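Local coordinates for protein octaprenyl-diphosphate synthase (Bacteroides thetaiotaomicron, PDB 3RMG) that probably acts as a magnesium-dependent prenyltransferase of the FPP/GGPP synthase family, building prenyl diphosphate chains, at residues 11-16 / 58-63; 52-57 / 176-181; 300-305 / 312-317. All coordinates share one frame; numbering follows the deposited sequence.

The three contacts sit close together in an all-helical fold, with centres 12 to 14 Å apart. Contact 1 joins the start of helix 14-23 to the end of helix 50-62. Contact 2 uses an earlier part of that same helix, against helix 174-188, and lies nearest the centre of the chain. Contact 3 follows both along the chain and pairs helices 283-302 and 309-323. Contacts 1 and 2 cross in sequence, because their segments alternate. Helix 50-62 touches all three sites: Leu61 meets Leu305 and Leu314, and Ile53 packs on Tyr317. Helices 14-23, 174-188 and 309-323 thus all pack on helix 50-62.

Contact 1: 11-16 / 58-63; sequences TPIEAE and VARLYG
Pro12 O comes to the edge of the Arg60 guanidinium, tilted 28° out of its plane. Ile13 CG2 and Glu16 OE1 approach the same group obliquely. Arg60 NH1 donates to Pro12 O at 2.7 Å. The bond is short but bent, with an N-H...O angle of 135°. NH1 also forms a salt bridge with Glu16 OE1, longer at 3.5 Å. The Glu16 and Arg60 side chains cross at about a right angle, and their carboxylate and guanidinium planes are 41° apart. One nitrogen thus serves a backbone carbonyl and a charge.

The contact fastens the N-terminal end of helix 14-23 to the C-terminal end of helix 50-62. Both belong to the all-alpha fold of the isoprenoid synthases. Pro12 O lies just before Ile13, the N-cap residue of helix 14-23, while Glu16 lies in its first turn. Bends at chi2 and chi3 curl the Arg60 chain and bring NH1 to both acceptors. Its CG meanwhile passes Ile13 CG2 at 4.2 Å, the two side chains sliding past each other in opposite directions. A leucine in place of Arg60 would probably leave the Glu16 carboxylate without this charge partner and Pro12 O without this donor. Helix 309-323 adds a third wall: Asn309 touches Pro12, and Ile310 touches Arg60.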
loop_
_atom_site.group_PDB
_atom_site.type_symbol
_atom_site.label_atom_id
_atom_site.label_comp_id
_atom_site.label_asym_id
_atom_site.label_seq_id
_atom_site.Cartn_x
_atom_site.Cartn_y
_atom_site.Cartn_z
ATOM N N THR A 11 13.938 10.121 -29.119
ATOM C CA THR A 11 14.642 9.286 -30.087
ATOM C C THR A 11 15.778 8.478 -29.452
ATOM O O THR A 11 15.866 7.273 -29.654
ATOM C CB THR A 11 15.184 10.103 -31.285
ATOM O OG1 THR A 11 14.105 10.806 -31.929
ATOM C CG2 THR A 11 15.840 9.160 -32.283
ATOM N N PRO A 12 16.636 9.142 -28.651
ATOM C CA PRO A 12 17.817 8.487 -28.079
ATOM C C PRO A 12 17.450 7.384 -27.102
ATOM O O PRO A 12 18.302 6.557 -26.753
ATOM C CB PRO A 12 18.549 9.624 -27.351
ATOM C CG PRO A 12 17.940 10.901 -27.881
ATOM C CD PRO A 12 16.516 10.543 -28.215
ATOM N N ILE A 13 16.188 7.356 -26.680
ATOM C CA ILE A 13 15.733 6.358 -25.706
ATOM C C ILE A 13 14.523 5.588 -26.222
ATOM O O ILE A 13 13.828 4.894 -25.470
ATOM C CB ILE A 13 15.416 6.998 -24.336
ATOM C CG1 ILE A 13 14.540 8.233 -24.516
ATOM C CG2 ILE A 13 16.684 7.411 -23.664
ATOM C CD1 ILE A 13 13.795 8.633 -23.258
ATOM N N GLU A 14 14.305 5.705 -27.524
ATOM C CA GLU A 14 13.181 5.094 -28.212
ATOM C C GLU A 14 12.952 3.615 -27.851
ATOM O O GLU A 14 11.821 3.205 -27.571
ATOM C CB GLU A 14 13.415 5.231 -29.718
ATOM C CG GLU A 14 12.161 5.279 -30.597
ATOM C CD GLU A 14 12.506 5.243 -32.094
ATOM O OE1 GLU A 14 13.466 5.931 -32.513
ATOM O OE2 GLU A 14 11.827 4.513 -32.850
ATOM N N ALA A 15 14.014 2.818 -27.887
ATOM C CA ALA A 15 13.904 1.372 -27.691
ATOM C C ALA A 15 13.603 1.035 -26.242
ATOM O O ALA A 15 12.777 0.163 -25.953
ATOM C CB ALA A 15 15.194 0.634 -28.168
ATOM N N GLU A 16 14.279 1.729 -25.328
ATOM C CA GLU A 16 14.073 1.490 -23.901
ATOM C C GLU A 16 12.731 2.051 -23.433
ATOM O O GLU A 16 12.123 1.525 -22.504
ATOM C CB GLU A 16 15.252 1.996 -23.060
ATOM C CG GLU A 16 15.896 3.247 -23.574
ATOM C CD GLU A 16 16.943 2.986 -24.650
ATOM O OE1 GLU A 16 18.079 2.546 -24.322
ATOM O OE2 GLU A 16 16.629 3.260 -25.828
ATOM N N VAL A 58 18.389 9.991 -17.470
ATOM C CA VAL A 58 19.422 10.073 -16.409
ATOM C C VAL A 58 20.341 8.856 -16.427
ATOM O O VAL A 58 21.548 8.982 -16.269
ATOM C CB VAL A 58 18.797 10.232 -14.983
ATOM C CG1 VAL A 58 19.837 9.937 -13.871
ATOM C CG2 VAL A 58 18.254 11.601 -14.818
ATOM N N ALA A 59 19.770 7.672 -16.606
ATOM C CA ALA A 59 20.584 6.455 -16.637
ATOM C C ALA A 59 21.552 6.506 -17.811
ATOM O O ALA A 59 22.731 6.130 -17.690
ATOM C CB ALA A 59 19.705 5.199 -16.703
ATOM N N ARG A 60 21.058 7.004 -18.940
ATOM C CA ARG A 60 21.877 7.109 -20.144
ATOM C C ARG A 60 22.997 8.145 -19.998
ATOM O O ARG A 60 23.972 8.119 -20.753
ATOM C CB ARG A 60 21.014 7.366 -21.385
ATOM C CG ARG A 60 20.252 6.111 -21.873
ATOM C CD ARG A 60 21.165 5.065 -22.526
ATOM N NE ARG A 60 21.852 5.633 -23.682
ATOM C CZ ARG A 60 21.295 5.761 -24.885
ATOM N NH1 ARG A 60 20.048 5.343 -25.096
ATOM N NH2 ARG A 60 21.984 6.306 -25.882
ATOM N N LEU A 61 22.892 9.039 -19.017
ATOM C CA LEU A 61 24.050 9.884 -18.705
ATOM C C LEU A 61 25.247 9.026 -18.303
ATOM O O LEU A 61 26.381 9.389 -18.567
ATOM C CB LEU A 61 23.751 10.880 -17.586
ATOM C CG LEU A 61 22.902 12.099 -17.916
ATOM C CD1 LEU A 61 22.666 12.908 -16.652
ATOM C CD2 LEU A 61 23.589 12.942 -18.988
ATOM N N TYR A 62 24.987 7.879 -17.678
ATOM C CA TYR A 62 26.057 7.080 -17.069
ATOM C C TYR A 62 26.372 5.784 -17.799
ATOM O O TYR A 62 27.505 5.311 -17.767
ATOM C CB TYR A 62 25.703 6.763 -15.619
ATOM C CG TYR A 62 25.424 8.001 -14.833
ATOM C CD1 TYR A 62 26.421 8.941 -14.620
ATOM C CD2 TYR A 62 24.162 8.249 -14.323
ATOM C CE1 TYR A 62 26.172 10.095 -13.908
ATOM C CE2 TYR A 62 23.893 9.394 -13.614
ATOM C CZ TYR A 62 24.905 10.322 -13.409
ATOM O OH TYR A 62 24.644 11.476 -12.700
ATOM N N GLY A 63 25.368 5.196 -18.437
ATOM C CA GLY A 63 25.569 3.923 -19.109
ATOM C C GLY A 63 24.381 3.482 -19.929
ATOM O O GLY A 63 23.564 4.292 -20.359
#

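Contact 2: 52-57 / 176-181; sequences PILVLL and ALFAAC
Val55 and Cys181 form the close part of this contact, where the two helix backbones come within 5.5 Å, CA to CA. Val55 CG2 rests on Cys181 CB at 3.7 Å and lies almost as near the backbone atom Cys181 O, at 3.8 Å. Cys181 directs its CB toward helix 50-62, and its small side chain probably helps the backbones come this close. The valine methyl in contact is the one beside its own backbone N, because CG1 takes the place anti to that N (chi1 174°). Cys181 SG is a looser neighbour, 4.2 Å from Val55 CG2.

A second apolar pair lies alongside. Leu54 CD2 meets Phe178 CD2 at 3.8 Å, arriving at the ring edge near the ring plane. The two side chains cross at about a right angle. The same methyl also approaches Phe178 O at 4.0 Å, so it lies against both the ring and the backbone of Phe178.

This is helix-helix packing inside the isoprenoid synthase fold, between helices 50-62 and 174-188. Every touching residue is buried and the contact has no polar bond across it. Beyond these pairs the fit is looser. The Pro52 and Leu177 side chains do not reach across the contact. Both are met instead by helix 67-90, Pro52 by Glu77 and Leu177 by His80. The first aspartate-rich motif of this family lies at the C-terminal end of that helix. Tyr317 packs on both Leu54 and Phe178, while the Phe178 ring also meets that of Phe210, their planes at about 40°.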
loop_
_atom_site.group_PDB
_atom_site.type_symbol
_atom_site.label_atom_id
_atom_site.label_comp_id
_atom_site.label_asym_id
_atom_site.label_seq_id
_atom_site.Cartn_x
_atom_site.Cartn_y
_atom_site.Cartn_z
ATOM N N PRO A 52 9.020 8.462 -16.484
ATOM C CA PRO A 52 9.785 7.402 -17.144
ATOM C C PRO A 52 10.833 7.945 -18.108
ATOM O O PRO A 52 11.950 7.429 -18.154
ATOM C CB PRO A 52 8.707 6.609 -17.881
ATOM C CG PRO A 52 7.524 6.744 -16.988
ATOM C CD PRO A 52 7.575 8.193 -16.541
ATOM N N ILE A 53 10.502 8.989 -18.859
ATOM C CA ILE A 53 11.511 9.588 -19.737
ATOM C C ILE A 53 12.695 10.125 -18.921
ATOM O O ILE A 53 13.851 9.977 -19.311
ATOM C CB ILE A 53 10.921 10.682 -20.637
ATOM C CG1 ILE A 53 10.112 10.053 -21.777
ATOM C CG2 ILE A 53 12.018 11.537 -21.205
ATOM C CD1 ILE A 53 9.136 11.021 -22.438
ATOM N N LEU A 54 12.413 10.733 -17.776
ATOM C CA LEU A 54 13.483 11.193 -16.904
ATOM C C LEU A 54 14.376 10.027 -16.430
ATOM O O LEU A 54 15.600 10.131 -16.434
ATOM C CB LEU A 54 12.915 11.934 -15.695
ATOM C CG LEU A 54 13.933 12.637 -14.808
ATOM C CD1 LEU A 54 14.765 13.578 -15.667
ATOM C CD2 LEU A 54 13.255 13.393 -13.669
ATOM N N VAL A 55 13.764 8.930 -15.997
ATOM C CA VAL A 55 14.535 7.802 -15.497
ATOM C C VAL A 55 15.494 7.307 -16.579
ATOM O O VAL A 55 16.671 7.069 -16.313
ATOM C CB VAL A 55 13.623 6.628 -15.072
ATOM C CG1 VAL A 55 14.481 5.407 -14.695
ATOM C CG2 VAL A 55 12.693 7.044 -13.916
ATOM N N LEU A 56 14.980 7.163 -17.800
ATOM C CA LEU A 56 15.774 6.661 -18.909
ATOM C C LEU A 56 16.890 7.627 -19.274
ATOM O O LEU A 56 18.050 7.209 -19.403
ATOM C CB LEU A 56 14.890 6.339 -20.125
ATOM C CG LEU A 56 13.756 5.361 -19.792
ATOM C CD1 LEU A 56 12.861 5.110 -20.970
ATOM C CD2 LEU A 56 14.316 4.050 -19.263
ATOM N N LEU A 57 16.566 8.911 -19.434
ATOM C CA LEU A 57 17.618 9.871 -19.798
ATOM C C LEU A 57 18.738 9.915 -18.757
ATOM O O LEU A 57 19.918 9.875 -19.118
ATOM C CB LEU A 57 17.066 11.271 -20.081
ATOM C CG LEU A 57 16.156 11.466 -21.302
ATOM C CD1 LEU A 57 15.543 12.819 -21.293
ATOM C CD2 LEU A 57 16.891 11.241 -22.615
ATOM N N ALA A 176 9.664 15.171 -4.661
ATOM C CA ALA A 176 10.252 13.989 -4.036
ATOM C C ALA A 176 10.176 12.822 -5.003
ATOM O O ALA A 176 11.107 12.027 -5.091
ATOM C CB ALA A 176 9.564 13.655 -2.732
ATOM N N LEU A 177 9.076 12.741 -5.751
ATOM C CA LEU A 177 8.916 11.689 -6.752
ATOM C C LEU A 177 9.896 11.868 -7.919
ATOM O O LEU A 177 10.580 10.919 -8.312
ATOM C CB LEU A 177 7.478 11.653 -7.280
ATOM C CG LEU A 177 7.150 10.561 -8.306
ATOM C CD1 LEU A 177 7.503 9.172 -7.780
ATOM C CD2 LEU A 177 5.672 10.622 -8.701
ATOM N N PHE A 178 9.956 13.074 -8.486
ATOM C CA PHE A 178 10.921 13.333 -9.548
ATOM C C PHE A 178 12.374 13.076 -9.085
ATOM O O PHE A 178 13.160 12.497 -9.819
ATOM C CB PHE A 178 10.771 14.745 -10.111
ATOM C CG PHE A 178 9.671 14.884 -11.129
ATOM C CD1 PHE A 178 8.352 15.072 -10.730
ATOM C CD2 PHE A 178 9.959 14.841 -12.490
ATOM C CE1 PHE A 178 7.338 15.212 -11.672
ATOM C CE2 PHE A 178 8.960 14.979 -13.435
ATOM C CZ PHE A 178 7.643 15.167 -13.024
ATOM N N ALA A 179 12.725 13.509 -7.881
ATOM C CA ALA A 179 14.069 13.249 -7.338
ATOM C C ALA A 179 14.293 11.747 -7.210
ATOM O O ALA A 179 15.362 11.233 -7.547
ATOM C CB ALA A 179 14.239 13.920 -5.976
ATOM N N ALA A 180 13.274 11.037 -6.740
ATOM C CA ALA A 180 13.371 9.596 -6.589
ATOM C C ALA A 180 13.599 8.952 -7.949
ATOM O O ALA A 180 14.442 8.062 -8.101
ATOM C CB ALA A 180 12.118 9.035 -5.919
ATOM N N CYS A 181 12.866 9.412 -8.957
ATOM C CA CYS A 181 13.055 8.857 -10.291
ATOM C C CYS A 181 14.507 8.969 -10.752
ATOM O O CYS A 181 15.115 7.985 -11.191
ATOM C CB CYS A 181 12.116 9.544 -11.285
ATOM S SG CYS A 181 10.384 9.017 -11.065
#

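Contact 3: 300-305 / 312-317; sequences DLLAAL and LALRTY
Segments 300-305 and 312-317 run roughly antiparallel, with their closest CA atoms, those of Leu302 and Arg315, 8.3 Å apart. After the helical residues 300-302 the chain makes a type I beta turn from Leu302 to Leu305. Leu305 N binds Leu302 O across it at 3.0 Å. Segment 312-317 is helical throughout.

Leu302 carries the contact with a single methyl. Its CD1 reaches Leu314 CB at 4.2 Å and Arg315 CG at 4.1 Å, so it rests on two neighbouring residues of the facing helix. The Leu302 and Arg315 side chains cross obliquely. Together the segments form a helical hairpin, joining helices 283-302 and 309-323 near the C-terminal end of the all-alpha fold.

Arg315 takes part through its aliphatic CG. Its chain bends at chi3 (-49°), and NH2 forms a salt bridge with Asp307 in the connection between the helices. Within segment 312-317, Leu312 O accepts from both Thr316 N and Thr316 OG1, the latter at 2.9 Å, from opposite faces of its plane. Leu314 also packs on Leu61 of helix 50-62.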
loop_
_atom_site.group_PDB
_atom_site.type_symbol
_atom_site.label_atom_id
_atom_site.label_comp_id
_atom_site.label_asym_id
_atom_site.label_seq_id
_atom_site.Cartn_x
_atom_site.Cartn_y
_atom_site.Cartn_z
ATOM N N ASP A 300 22.797 24.740 -14.748
ATOM C CA ASP A 300 24.091 24.885 -14.132
ATOM C C ASP A 300 24.585 23.542 -13.596
ATOM O O ASP A 300 25.774 23.253 -13.661
ATOM C CB ASP A 300 24.032 25.936 -13.023
ATOM C CG ASP A 300 24.024 27.349 -13.567
ATOM O OD1 ASP A 300 23.839 28.280 -12.760
ATOM O OD2 ASP A 300 24.195 27.530 -14.800
ATOM N N LEU A 301 23.675 22.712 -13.093
ATOM C CA LEU A 301 24.071 21.393 -12.609
ATOM C C LEU A 301 24.565 20.542 -13.763
ATOM O O LEU A 301 25.604 19.890 -13.653
ATOM C CB LEU A 301 22.911 20.656 -11.938
ATOM C CG LEU A 301 22.831 20.357 -10.438
ATOM C CD1 LEU A 301 21.794 19.272 -10.273
ATOM C CD2 LEU A 301 24.146 19.911 -9.799
ATOM N N LEU A 302 23.794 20.528 -14.851
ATOM C CA LEU A 302 24.150 19.768 -16.064
ATOM C C LEU A 302 25.464 20.206 -16.731
ATOM O O LEU A 302 26.086 19.416 -17.446
ATOM C CB LEU A 302 23.020 19.841 -17.103
ATOM C CG LEU A 302 21.783 18.992 -16.793
ATOM C CD1 LEU A 302 20.646 19.335 -17.713
ATOM C CD2 LEU A 302 22.136 17.531 -16.905
ATOM N N ALA A 303 25.874 21.456 -16.512
ATOM C CA ALA A 303 27.099 21.972 -17.138
ATOM C C ALA A 303 28.371 21.271 -16.630
ATOM O O ALA A 303 29.448 21.483 -17.168
ATOM C CB ALA A 303 27.215 23.503 -16.968
ATOM N N ALA A 304 28.244 20.438 -15.601
ATOM C CA ALA A 304 29.388 19.671 -15.100
ATOM C C ALA A 304 29.621 18.421 -15.961
ATOM O O ALA A 304 30.683 17.812 -15.908
ATOM C CB ALA A 304 29.175 19.275 -13.647
ATOM N N LEU A 305 28.621 18.052 -16.756
ATOM C CA LEU A 305 28.717 16.900 -17.647
ATOM C C LEU A 305 29.237 17.353 -19.006
ATOM O O LEU A 305 28.979 18.474 -19.413
ATOM C CB LEU A 305 27.337 16.280 -17.824
ATOM C CG LEU A 305 26.708 15.675 -16.570
ATOM C CD1 LEU A 305 25.336 15.102 -16.876
ATOM C CD2 LEU A 305 27.617 14.603 -16.026
ATOM N N LEU A 312 21.730 16.888 -24.195
ATOM C CA LEU A 312 20.912 17.759 -25.039
ATOM C C LEU A 312 19.438 17.390 -24.880
ATOM O O LEU A 312 18.560 18.257 -24.810
ATOM C CB LEU A 312 21.347 17.637 -26.509
ATOM C CG LEU A 312 20.386 18.149 -27.596
ATOM C CD1 LEU A 312 19.985 19.572 -27.338
ATOM C CD2 LEU A 312 20.992 18.029 -28.989
ATOM N N ALA A 313 19.174 16.093 -24.801
ATOM C CA ALA A 313 17.816 15.611 -24.597
ATOM C C ALA A 313 17.223 16.124 -23.275
ATOM O O ALA A 313 16.075 16.564 -23.232
ATOM C CB ALA A 313 17.774 14.078 -24.676
ATOM N N LEU A 314 18.016 16.079 -22.209
ATOM C CA LEU A 314 17.606 16.612 -20.903
ATOM C C LEU A 314 17.366 18.128 -20.912
ATOM O O LEU A 314 16.387 18.610 -20.335
ATOM C CB LEU A 314 18.658 16.272 -19.846
ATOM C CG LEU A 314 18.501 14.857 -19.302
ATOM C CD1 LEU A 314 19.770 14.392 -18.637
ATOM C CD2 LEU A 314 17.284 14.793 -18.346
ATOM N N ARG A 315 18.250 18.889 -21.552
ATOM C CA ARG A 315 18.000 20.310 -21.647
ATOM C C ARG A 315 16.676 20.573 -22.371
ATOM O O ARG A 315 15.906 21.412 -21.939
ATOM C CB ARG A 315 19.161 21.059 -22.303
ATOM C CG ARG A 315 20.438 20.990 -21.488
ATOM C CD ARG A 315 21.444 22.050 -21.888
ATOM N NE ARG A 315 21.672 22.110 -23.329
ATOM C CZ ARG A 315 22.445 21.267 -24.015
ATOM N NH1 ARG A 315 22.606 21.436 -25.321
ATOM N NH2 ARG A 315 23.054 20.257 -23.405
ATOM N N THR A 316 16.410 19.843 -23.453
ATOM C CA THR A 316 15.157 19.994 -24.196
ATOM C C THR A 316 13.957 19.538 -23.357
ATOM O O THR A 316 12.916 20.169 -23.349
ATOM C CB THR A 316 15.170 19.195 -25.525
ATOM O OG1 THR A 316 16.376 19.470 -26.244
ATOM C CG2 THR A 316 13.983 19.574 -26.397
ATOM N N TYR A 317 14.097 18.420 -22.665
ATOM C CA TYR A 317 13.074 17.991 -21.719
ATOM C C TYR A 317 12.723 19.139 -20.757
ATOM O O TYR A 317 11.561 19.462 -20.545
ATOM C CB TYR A 317 13.630 16.817 -20.932
ATOM C CG TYR A 317 12.726 16.201 -19.892
ATOM C CD1 TYR A 317 11.951 15.082 -20.194
ATOM C CD2 TYR A 317 12.693 16.695 -18.594
ATOM C CE1 TYR A 317 11.144 14.488 -19.233
ATOM C CE2 TYR A 317 11.887 16.113 -17.626
ATOM C CZ TYR A 317 11.121 15.011 -17.949
ATOM O OH TYR A 317 10.332 14.432 -16.988
#